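Local coordinates for prolyl oligopeptidase (Novosphingobium capsulatum, PDB 1YR2), which probably hydrolyses oligopeptides on the carboxyl side of proline, and to some extent alanine, as a serine peptidase of the S9A family, at residues A[488-493]-A[556-561]; A[540-545]-A[626-631]; A[568-573]-A[715-720]; A[583-588]-A[648-653]. One frame throughout, in Å; residues are numbered along the deposited sequence. Where two conformers were deposited one is given.

Contact 1 of 4, residues A[488-493]-A[556-561]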
# COMPACT_ATOMS: atom_id res chain seq x y z
N LEU A 488 -15.01 1.81 23.66
CA LEU A 488 -14.04 2.91 23.60
C LEU A 488 -14.43 3.92 22.53
O LEU A 488 -15.05 3.54 21.56
CB LEU A 488 -12.68 2.32 23.26
CG LEU A 488 -11.94 1.58 24.36
CD1 LEU A 488 -10.62 1.04 23.80
CD2 LEU A 488 -11.71 2.50 25.55
N PRO A 489 -14.06 5.20 22.69
CA PRO A 489 -14.10 6.11 21.53
C PRO A 489 -13.41 5.43 20.33
O PRO A 489 -12.33 4.84 20.45
CB PRO A 489 -13.31 7.31 22.00
CG PRO A 489 -13.54 7.31 23.47
CD PRO A 489 -13.59 5.87 23.90
N THR A 490 -14.05 5.52 19.17
CA THR A 490 -13.66 4.70 18.03
C THR A 490 -13.56 5.58 16.81
O THR A 490 -14.40 6.44 16.57
CB THR A 490 -14.70 3.59 17.80
OG1 THR A 490 -14.73 2.71 18.92
CG2 THR A 490 -14.35 2.70 16.62
N LEU A 491 -12.50 5.34 16.04
CA LEU A 491 -12.28 5.94 14.75
C LEU A 491 -12.51 4.85 13.70
O LEU A 491 -11.76 3.87 13.65
CB LEU A 491 -10.85 6.48 14.68
CG LEU A 491 -10.46 7.37 13.49
CD1 LEU A 491 -9.06 7.98 13.74
CD2 LEU A 491 -10.44 6.62 12.23
N LEU A 492 -13.53 5.04 12.86
CA LEU A 492 -13.92 4.09 11.81
C LEU A 492 -13.58 4.70 10.46
O LEU A 492 -14.05 5.77 10.14
CB LEU A 492 -15.41 3.81 11.87
CG LEU A 492 -16.06 3.10 10.71
CD1 LEU A 492 -15.47 1.68 10.53
CD2 LEU A 492 -17.56 3.08 10.87
N TYR A 493 -12.76 3.99 9.71
CA TYR A 493 -12.24 4.40 8.40
C TYR A 493 -12.80 3.54 7.28
O TYR A 493 -13.09 2.35 7.45
CB TYR A 493 -10.72 4.30 8.44
CG TYR A 493 -10.02 4.76 7.20
CD1 TYR A 493 -9.72 6.10 7.00
CD2 TYR A 493 -9.68 3.87 6.20
CE1 TYR A 493 -9.09 6.52 5.87
CE2 TYR A 493 -9.03 4.31 5.04
CZ TYR A 493 -8.75 5.64 4.91
OH TYR A 493 -8.13 6.09 3.79
N GLU A 556 -23.17 0.81 13.08
CA GLU A 556 -24.19 0.19 13.92
C GLU A 556 -23.68 -1.03 14.68
O GLU A 556 -24.03 -1.24 15.83
CB GLU A 556 -25.43 -0.14 13.08
CG GLU A 556 -26.15 1.11 12.63
CD GLU A 556 -27.35 0.86 11.75
OE1 GLU A 556 -27.31 -0.04 10.86
OE2 GLU A 556 -28.35 1.57 11.96
N TRP A 557 -22.87 -1.84 14.00
CA TRP A 557 -22.37 -3.10 14.51
C TRP A 557 -21.45 -2.81 15.69
O TRP A 557 -21.50 -3.49 16.70
CB TRP A 557 -21.60 -3.88 13.43
CG TRP A 557 -21.27 -5.25 13.85
CD1 TRP A 557 -22.01 -6.37 13.62
CD2 TRP A 557 -20.15 -5.65 14.63
NE1 TRP A 557 -21.38 -7.45 14.18
CE2 TRP A 557 -20.24 -7.04 14.81
CE3 TRP A 557 -19.05 -4.97 15.19
CZ2 TRP A 557 -19.30 -7.77 15.55
CZ3 TRP A 557 -18.11 -5.69 15.92
CH2 TRP A 557 -18.26 -7.08 16.12
N LEU A 558 -20.61 -1.81 15.54
CA LEU A 558 -19.62 -1.50 16.56
C LEU A 558 -20.30 -1.04 17.86
O LEU A 558 -19.84 -1.34 18.94
CB LEU A 558 -18.70 -0.42 16.05
CG LEU A 558 -17.71 -0.70 14.90
CD1 LEU A 558 -17.11 0.61 14.25
CD2 LEU A 558 -16.64 -1.63 15.38
N ILE A 559 -21.38 -0.30 17.72
CA ILE A 559 -22.19 0.16 18.86
C ILE A 559 -22.96 -0.97 19.47
O ILE A 559 -22.98 -1.11 20.70
CB ILE A 559 -23.09 1.36 18.48
CG1 ILE A 559 -22.19 2.53 18.06
CG2 ILE A 559 -24.01 1.71 19.68
CD1 ILE A 559 -22.87 3.72 17.45
N ALA A 560 -23.58 -1.79 18.62
CA ALA A 560 -24.41 -2.90 19.09
C ALA A 560 -23.59 -3.98 19.78
O ALA A 560 -24.08 -4.71 20.67
CB ALA A 560 -25.17 -3.49 17.93
N ASN A 561 -22.35 -4.09 19.38
CA ASN A 561 -21.53 -5.20 19.84
C ASN A 561 -20.50 -4.80 20.88
O ASN A 561 -19.60 -5.57 21.18
CB ASN A 561 -20.92 -5.92 18.64
CG ASN A 561 -21.96 -6.67 17.87
OD1 ASN A 561 -22.26 -7.82 18.22
ND2 ASN A 561 -22.65 -5.98 16.93
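Thr490, at the start of strand 490-493, comes closest in backbone to Leu558 of helix 544-560, with 8.7 Å between their CA atoms, and no hydrogen bond joins the two segments. The gap is filled by methyl groups. Thr490 and Leu492, two residues apart on the strand, both direct their side chains at the helix, and Leu558 answers with one branch: its CD1 lies 4.2 Å from Thr490 CG2, and the same CD1 lies 4.2 Å from Leu492 CD1. Thr490 divides its two ends between different tasks. OG1 lies beside the backbone N (chi1 -64°), which leaves CG2 anti to that N and facing the helix, while the hydroxyl donates to Leu488 O at 2.8 Å. That donor sits 37° out of the carbonyl plane, and the hydroxyl also bonds to Thr564 OG1, so this buried polar atom is satisfied. Were Thr490 replaced by an alanine, Leu558 CD1 would probably lose a methyl partner, and Leu488 O and Thr564 the hydroxyl between them. At the helix end, Trp557 O is held by two donors of Asn561: the backbone N, and ND2 at 2.8 Å, lying in the carbonyl plane on a lone pair. Leu558 also packs on Met476 and Ile478 of strand 473-481 and on Ala521 of strand 519-523, which places this helix on one face of the alpha/beta-hydrolase sheet. Across the 103 Å² interface the chemistry is apolar, so helix and strand are joined by the fit of branched side chains, while the polar bonds are made within each segment or, for Thr490, also to Thr564.

Contact 2 of 4, residues A[540-545]-A[626-631]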
# COMPACT_ATOMS: atom_id res chain seq x y z
N ARG A 540 -20.48 0.32 -7.10
CA ARG A 540 -20.31 1.41 -8.01
C ARG A 540 -21.51 1.66 -8.92
O ARG A 540 -22.43 0.87 -8.98
CB ARG A 540 -19.05 1.21 -8.84
CG ARG A 540 -19.11 0.12 -9.89
CD ARG A 540 -17.91 0.21 -10.74
NE ARG A 540 -17.64 -0.93 -11.60
CZ ARG A 540 -16.71 -0.92 -12.53
NH1 ARG A 540 -15.98 0.18 -12.78
NH2 ARG A 540 -16.48 -2.01 -13.23
N ARG A 541 -21.48 2.80 -9.60
CA ARG A 541 -22.56 3.17 -10.53
C ARG A 541 -23.93 3.19 -9.78
O ARG A 541 -24.09 3.91 -8.80
CB ARG A 541 -22.49 2.25 -11.79
CG ARG A 541 -21.24 2.48 -12.68
CD ARG A 541 -20.59 1.21 -13.24
NE ARG A 541 -19.51 1.56 -14.18
CZ ARG A 541 -18.84 0.70 -14.90
NH1 ARG A 541 -19.16 -0.60 -14.88
NH2 ARG A 541 -17.84 1.11 -15.69
N ASP A 542 -24.93 2.43 -10.24
CA ASP A 542 -26.26 2.45 -9.61
C ASP A 542 -26.24 1.86 -8.22
O ASP A 542 -27.20 2.05 -7.49
CB ASP A 542 -27.30 1.62 -10.42
CG ASP A 542 -27.67 2.25 -11.75
OD1 ASP A 542 -27.19 3.35 -12.07
OD2 ASP A 542 -28.47 1.69 -12.58
N LYS A 543 -25.23 1.04 -7.91
CA LYS A 543 -25.07 0.39 -6.61
C LYS A 543 -24.13 1.11 -5.67
O LYS A 543 -23.74 0.55 -4.64
CB LYS A 543 -24.60 -1.06 -6.79
CG LYS A 543 -25.49 -1.84 -7.74
CD LYS A 543 -25.15 -3.30 -7.80
CE LYS A 543 -26.30 -4.09 -8.46
NZ LYS A 543 -25.72 -5.41 -8.63
N LYS A 544 -23.76 2.36 -5.99
CA LYS A 544 -22.90 3.12 -5.09
C LYS A 544 -23.50 3.22 -3.68
O LYS A 544 -22.75 3.21 -2.70
CB LYS A 544 -22.65 4.52 -5.63
CG LYS A 544 -21.66 5.36 -4.81
CD LYS A 544 -20.24 4.75 -4.81
CE LYS A 544 -19.21 5.60 -4.06
NZ LYS A 544 -17.83 5.04 -3.99
N GLN A 545 -24.83 3.31 -3.54
CA GLN A 545 -25.46 3.40 -2.23
C GLN A 545 -25.14 2.19 -1.35
O GLN A 545 -25.17 2.29 -0.14
CB GLN A 545 -26.99 3.58 -2.35
CG GLN A 545 -27.75 3.65 -1.05
CD GLN A 545 -27.37 4.83 -0.18
OE1 GLN A 545 -27.15 5.94 -0.66
NE2 GLN A 545 -27.25 4.59 1.13
N GLU A 626 -29.61 11.05 -17.83
CA GLU A 626 -30.67 11.25 -16.85
C GLU A 626 -30.65 10.27 -15.70
O GLU A 626 -30.64 10.68 -14.55
CB GLU A 626 -32.07 11.20 -17.49
CG GLU A 626 -33.20 11.41 -16.48
CD GLU A 626 -34.55 11.68 -17.15
OE1 GLU A 626 -34.96 10.90 -17.99
OE2 GLU A 626 -35.20 12.67 -16.83
N ALA A 627 -30.70 8.99 -16.02
CA ALA A 627 -30.74 7.95 -15.00
C ALA A 627 -29.52 8.00 -14.05
O ALA A 627 -29.66 7.83 -12.83
CB ALA A 627 -30.81 6.62 -15.65
N ASP A 628 -28.33 8.27 -14.60
CA ASP A 628 -27.10 8.33 -13.76
C ASP A 628 -27.16 9.58 -12.87
O ASP A 628 -26.71 9.56 -11.75
CB ASP A 628 -25.83 8.43 -14.60
CG ASP A 628 -25.50 7.15 -15.35
OD1 ASP A 628 -26.33 6.25 -15.39
OD2 ASP A 628 -24.41 7.00 -15.95
N TRP A 629 -27.68 10.67 -13.42
CA TRP A 629 -27.87 11.90 -12.68
C TRP A 629 -28.80 11.68 -11.47
O TRP A 629 -28.50 12.18 -10.37
CB TRP A 629 -28.39 13.03 -13.61
CG TRP A 629 -28.49 14.37 -12.91
CD1 TRP A 629 -27.58 15.37 -12.95
CD2 TRP A 629 -29.57 14.83 -12.10
NE1 TRP A 629 -28.02 16.43 -12.20
CE2 TRP A 629 -29.24 16.13 -11.67
CE3 TRP A 629 -30.79 14.29 -11.70
CZ2 TRP A 629 -30.08 16.89 -10.85
CZ3 TRP A 629 -31.62 15.04 -10.85
CH2 TRP A 629 -31.25 16.33 -10.43
N ARG A 630 -29.88 10.93 -11.63
CA ARG A 630 -30.82 10.72 -10.53
C ARG A 630 -30.18 9.91 -9.42
O ARG A 630 -30.41 10.18 -8.24
CB ARG A 630 -32.10 10.03 -10.99
CG ARG A 630 -32.99 10.92 -11.83
CD ARG A 630 -34.38 10.29 -12.06
NE ARG A 630 -35.05 10.94 -13.17
CZ ARG A 630 -35.57 12.17 -13.15
NH1 ARG A 630 -35.55 12.94 -12.07
NH2 ARG A 630 -36.14 12.63 -14.25
N VAL A 631 -29.37 8.93 -9.81
CA VAL A 631 -28.63 8.13 -8.82
C VAL A 631 -27.68 9.06 -8.04
O VAL A 631 -27.63 9.00 -6.79
CB VAL A 631 -27.85 7.01 -9.53
CG1 VAL A 631 -26.70 6.44 -8.66
CG2 VAL A 631 -28.77 5.95 -9.95
O HOH W 1 -27.88 4.76 -13.91
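Val631 turns its CB toward the segment 540-545, where Asp542 lies nearest in backbone, the two CA atoms being 6.2 Å apart. From CB the side chain forks. CG1, anti to the backbone N (chi1 161°), settles 3.6 Å from Arg541 O, with Asp542 CA a little farther off. CG2, beside the backbone N, reaches the carboxylate instead and stands 3.7 Å from Asp542 OD1. The side chains of Val631 and Asp542 cross at about a right angle, and the valine touches the acid at one oxygen, OD1. One turn back on the helix, Asp628 brings a second carboxylate close: Asp542 OD1 and Asp628 OD1 are 4.5 Å apart. A water 2.6 Å from Asp628 OD1 lies between these like charges; its 2.4 Å approach to Asp542 OD1 is too short to be trusted, and any easing of the repulsion is only possible. Asp628 has a firmer partner, its OD2 accepting from Tyr622 N. The 128 Å² buried here lies at the protein surface. Segment 540-545 leads into helix 544-560, whose Lys544 NZ turns away to Gly496 O and Asn576 OD1, while Arg541 is bonded through its backbone to Asp619 in helix 617-620. On another side of helix 626-633, Trp629 packs on strand 55-58, so this short helix lies between that strand, from the N-terminal part of the chain, and the entry to helix 544-560.

Contact 3 of 4, residues A[568-573]-A[715-720]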
# COMPACT_ATOMS: atom_id res chain seq x y z
N GLY A 568 -19.88 7.72 20.87
CA GLY A 568 -18.42 7.72 20.76
C GLY A 568 -17.86 7.29 19.42
O GLY A 568 -16.71 6.90 19.36
N LEU A 569 -18.65 7.34 18.36
CA LEU A 569 -18.16 6.96 17.02
C LEU A 569 -17.72 8.16 16.17
O LEU A 569 -18.50 9.11 15.94
CB LEU A 569 -19.25 6.16 16.28
CG LEU A 569 -18.88 5.57 14.94
CD1 LEU A 569 -17.66 4.67 15.01
CD2 LEU A 569 -20.07 4.83 14.41
N ALA A 570 -16.48 8.14 15.73
CA ALA A 570 -15.97 9.11 14.76
C ALA A 570 -15.65 8.40 13.45
O ALA A 570 -15.24 7.24 13.45
CB ALA A 570 -14.70 9.77 15.27
N ILE A 571 -15.79 9.11 12.32
CA ILE A 571 -15.51 8.50 11.02
C ILE A 571 -14.56 9.37 10.23
O ILE A 571 -14.59 10.59 10.34
CB ILE A 571 -16.81 8.26 10.22
CG1 ILE A 571 -17.70 9.52 10.20
CG2 ILE A 571 -17.54 7.11 10.82
CD1 ILE A 571 -18.91 9.43 9.23
N GLU A 572 -13.69 8.74 9.44
CA GLU A 572 -12.72 9.48 8.63
C GLU A 572 -12.66 8.78 7.28
O GLU A 572 -12.84 7.55 7.20
CB GLU A 572 -11.34 9.44 9.31
CG GLU A 572 -10.32 10.38 8.70
CD GLU A 572 -8.96 10.48 9.43
OE1 GLU A 572 -8.84 10.16 10.64
OE2 GLU A 572 -7.97 10.88 8.76
N GLY A 573 -12.35 9.57 6.25
CA GLY A 573 -12.14 9.05 4.92
C GLY A 573 -11.61 10.16 4.03
O GLY A 573 -11.74 11.33 4.38
N HIS A 715 -12.05 15.02 21.05
CA HIS A 715 -12.83 15.95 21.86
C HIS A 715 -14.32 15.58 21.79
O HIS A 715 -14.98 15.43 22.81
CB HIS A 715 -12.62 17.36 21.35
CG HIS A 715 -13.29 18.41 22.19
ND1 HIS A 715 -12.87 18.71 23.47
CD2 HIS A 715 -14.36 19.20 21.95
CE1 HIS A 715 -13.64 19.66 23.97
NE2 HIS A 715 -14.55 19.98 23.07
N PHE A 716 -14.79 15.27 20.57
CA PHE A 716 -16.21 15.04 20.35
C PHE A 716 -16.64 13.57 20.58
O PHE A 716 -17.84 13.29 20.62
CB PHE A 716 -16.63 15.59 18.98
CG PHE A 716 -16.72 17.06 19.00
CD1 PHE A 716 -17.77 17.68 19.69
CD2 PHE A 716 -15.74 17.86 18.42
CE1 PHE A 716 -17.82 19.08 19.81
CE2 PHE A 716 -15.80 19.25 18.52
CZ PHE A 716 -16.84 19.86 19.21
N THR A 717 -15.68 12.65 20.75
CA THR A 717 -16.02 11.30 21.14
C THR A 717 -15.72 10.96 22.60
O THR A 717 -15.94 9.82 23.01
CB THR A 717 -15.31 10.26 20.27
OG1 THR A 717 -13.89 10.42 20.33
CG2 THR A 717 -15.70 10.36 18.80
N GLY A 718 -15.17 11.89 23.35
CA GLY A 718 -14.86 11.61 24.75
C GLY A 718 -13.56 10.87 24.98
O GLY A 718 -13.37 10.28 26.04
N LEU A 719 -12.63 10.91 24.04
CA LEU A 719 -11.34 10.28 24.25
C LEU A 719 -10.40 11.19 25.00
O LEU A 719 -10.07 12.27 24.51
CB LEU A 719 -10.68 9.90 22.92
CG LEU A 719 -9.32 9.20 23.08
CD1 LEU A 719 -9.49 7.86 23.81
CD2 LEU A 719 -8.61 9.01 21.74
N THR A 720 -9.93 10.72 26.15
CA THR A 720 -8.82 11.35 26.85
C THR A 720 -7.56 10.54 26.55
O THR A 720 -7.48 9.41 26.98
CB THR A 720 -9.15 11.38 28.37
OG1 THR A 720 -10.22 12.32 28.62
CG2 THR A 720 -7.96 11.88 29.19
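Thr717 carries its hydroxyl in the crowded position between the backbone N and the carbonyl carbon (chi1 58°), which places CG2 anti to the carbonyl carbon and aims this methyl at Gly568 and Ala570. CG2 lies 3.6 Å from Gly568 O and 3.7 Å from Ala570 CB, and it passes the intervening peptide at 4.0 Å from Leu569 C. CB of the threonine adds a contact of its own, 3.8 Å from Gly568 O. Meanwhile OG1 is used by its own helix, in a hydrogen bond with Leu713 O one turn back, so the buried hydroxyl is satisfied without help from the strand. The backbones come very near at this corner: the CA atoms of Gly568 and Thr717 are only 4.3 Å apart. Strand 569-574 is a parallel strand of the alpha/beta-hydrolase sheet, and its far end runs into a sequence that fits the nucleophile elbow of this fold, with Gly573 as the first glycine; the contact therefore grips the opposite, entering end of that strand. Helix 699-717 stops here in a Schellman motif, with Gly718 at a phi of 82°, where a side chain would jam against the preceding carbonyl O. Earlier in the same helix, Leu713 packs on Ala570 and Glu572, and Thr717 also touches Pro489 just ahead of the neighbouring strand 490-493.

Contact 4 of 4, residues A[583-588]-A[648-653]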
# COMPACT_ATOMS: atom_id res chain seq x y z
N ALA A 583 -21.63 11.50 2.55
CA ALA A 583 -22.90 10.88 2.24
C ALA A 583 -23.52 10.23 3.50
O ALA A 583 -24.70 10.41 3.76
CB ALA A 583 -22.74 9.86 1.15
N VAL A 584 -22.74 9.48 4.27
CA VAL A 584 -23.31 8.82 5.46
C VAL A 584 -23.62 9.88 6.55
O VAL A 584 -24.52 9.69 7.36
CB VAL A 584 -22.43 7.68 6.02
CG1 VAL A 584 -22.18 6.66 4.97
CG2 VAL A 584 -21.08 8.23 6.64
N THR A 585 -22.92 11.01 6.55
CA THR A 585 -23.18 12.08 7.51
C THR A 585 -24.59 12.70 7.24
O THR A 585 -25.32 12.96 8.16
CB THR A 585 -22.08 13.18 7.47
OG1 THR A 585 -20.82 12.70 8.01
CG2 THR A 585 -22.47 14.35 8.36
N ASN A 586 -24.95 12.91 5.97
CA ASN A 586 -26.30 13.37 5.62
C ASN A 586 -27.35 12.35 5.96
O ASN A 586 -28.43 12.73 6.40
CB ASN A 586 -26.40 13.71 4.12
CG ASN A 586 -25.69 14.98 3.77
OD1 ASN A 586 -25.54 15.85 4.62
ND2 ASN A 586 -25.24 15.09 2.53
N GLN A 587 -27.08 11.06 5.71
CA GLN A 587 -28.10 10.01 5.83
C GLN A 587 -28.35 9.62 7.29
O GLN A 587 -29.51 9.39 7.71
CB GLN A 587 -27.74 8.79 4.95
CG GLN A 587 -27.68 9.12 3.48
CD GLN A 587 -27.29 7.93 2.57
OE1 GLN A 587 -27.11 6.82 3.04
NE2 GLN A 587 -27.21 8.19 1.25
N ARG A 588 -27.28 9.57 8.09
CA ARG A 588 -27.36 9.13 9.49
C ARG A 588 -26.53 10.00 10.42
O ARG A 588 -25.63 9.52 11.10
CB ARG A 588 -26.94 7.67 9.61
CG ARG A 588 -27.92 6.71 9.00
CD ARG A 588 -29.29 6.69 9.63
NE ARG A 588 -29.18 6.47 11.07
CZ ARG A 588 -29.02 5.26 11.61
NH1 ARG A 588 -29.00 4.19 10.86
NH2 ARG A 588 -28.91 5.13 12.92
N PRO A 648 -23.25 15.81 13.31
CA PRO A 648 -22.02 15.64 14.07
C PRO A 648 -21.12 16.88 13.95
O PRO A 648 -21.31 17.77 13.10
CB PRO A 648 -21.34 14.46 13.39
CG PRO A 648 -22.18 14.04 12.28
CD PRO A 648 -23.34 14.90 12.15
N ALA A 649 -20.13 16.92 14.81
CA ALA A 649 -19.01 17.86 14.60
C ALA A 649 -18.29 17.39 13.34
O ALA A 649 -18.08 16.19 13.17
CB ALA A 649 -18.07 17.85 15.78
N ILE A 650 -17.88 18.31 12.48
CA ILE A 650 -17.30 17.98 11.20
C ILE A 650 -16.11 18.87 10.95
O ILE A 650 -16.21 20.09 11.12
CB ILE A 650 -18.31 18.17 10.04
CG1 ILE A 650 -19.53 17.27 10.21
CG2 ILE A 650 -17.65 17.90 8.69
CD1 ILE A 650 -20.67 17.56 9.23
N LEU A 651 -14.98 18.26 10.60
CA LEU A 651 -13.77 19.00 10.24
C LEU A 651 -13.41 18.52 8.85
O LEU A 651 -12.82 17.42 8.65
CB LEU A 651 -12.64 18.73 11.23
CG LEU A 651 -11.31 19.46 11.05
CD1 LEU A 651 -11.54 20.95 11.11
CD2 LEU A 651 -10.31 18.98 12.09
N VAL A 652 -13.79 19.33 7.88
CA VAL A 652 -13.41 19.15 6.49
C VAL A 652 -11.93 19.54 6.30
O VAL A 652 -11.47 20.56 6.83
CB VAL A 652 -14.31 20.01 5.60
CG1 VAL A 652 -13.98 19.83 4.13
CG2 VAL A 652 -15.80 19.78 5.97
N THR A 653 -11.15 18.74 5.59
CA THR A 653 -9.73 19.13 5.35
C THR A 653 -9.39 19.09 3.90
O THR A 653 -9.83 18.19 3.15
CB THR A 653 -8.74 18.22 6.11
OG1 THR A 653 -8.90 16.89 5.64
CG2 THR A 653 -9.03 18.15 7.61
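Thr585 meets Pro648 and Ile650 through a single methyl, CG2, and this is the close-packed part of the contact. Its CG2 and Ile650 CD1 face each other tip to tip at 3.8 Å, while the proline ring offers its CG-CD edge, with CD 3.9 Å from the same Thr585 CG2. The threonine and proline side chains cross obliquely. OG1 of the threonine lies beside the backbone N (chi1 -70°), which puts CG2 anti to that N and points the methyl at the strand, and OG1 stays close enough to its own helix to bond with Ile581 O. All three residues are buried, and nothing polar passes between the segments. Toward the end of the helix the fit loosens. Gln587 and Arg588 are partly exposed and make hardly any approach to strand 649-654; Arg588 turns elsewhere, forming salt bridges with Glu556 and Asp590, and Gln587 bonds to Gln545. A glycerol, probably from the crystallisation liquor, lies about 4 Å from the side chain of Pro648. In the sheet, strand 594-598 lies between strands 569-574 and 649-654, and its Ala595 also touches Thr585. Helix 576-587 is the crossover between the parallel neighbours 569-574 and 594-598, a beta-alpha-beta unit, and reaches past 594-598 to the next strand. There Ile650 also packs against Leu673 of helix 664-675, whereas Ala649, on the other face, rests on Phe712 and Phe716 of helix 699-717.

How the contacts relate
Contacts 1, 3 and 4 attach helices to strands 490-493, 569-574 and 649-654 of one mixed eight-stranded sheet in the alpha/beta-hydrolase domain. Contacts 1 and 3 have centres about 10 Å apart and share a strand pairing, Thr490 O to Ala570 N at 2.8 Å; contacts 3 and 4 follow at about 12 Å. Contact 2 lies at the surface, its centre about 28 Å from that of contact 1, yet both use helix 544-560, near its two ends. Along the chain, contact 1 closes before contacts 3 and 4 open, both segments of contact 4 fall between those of contact 3, and the segments of contact 2 alternate with those of all three. Helices thus pack on both faces of the sheet that carries the probable nucleophile elbow.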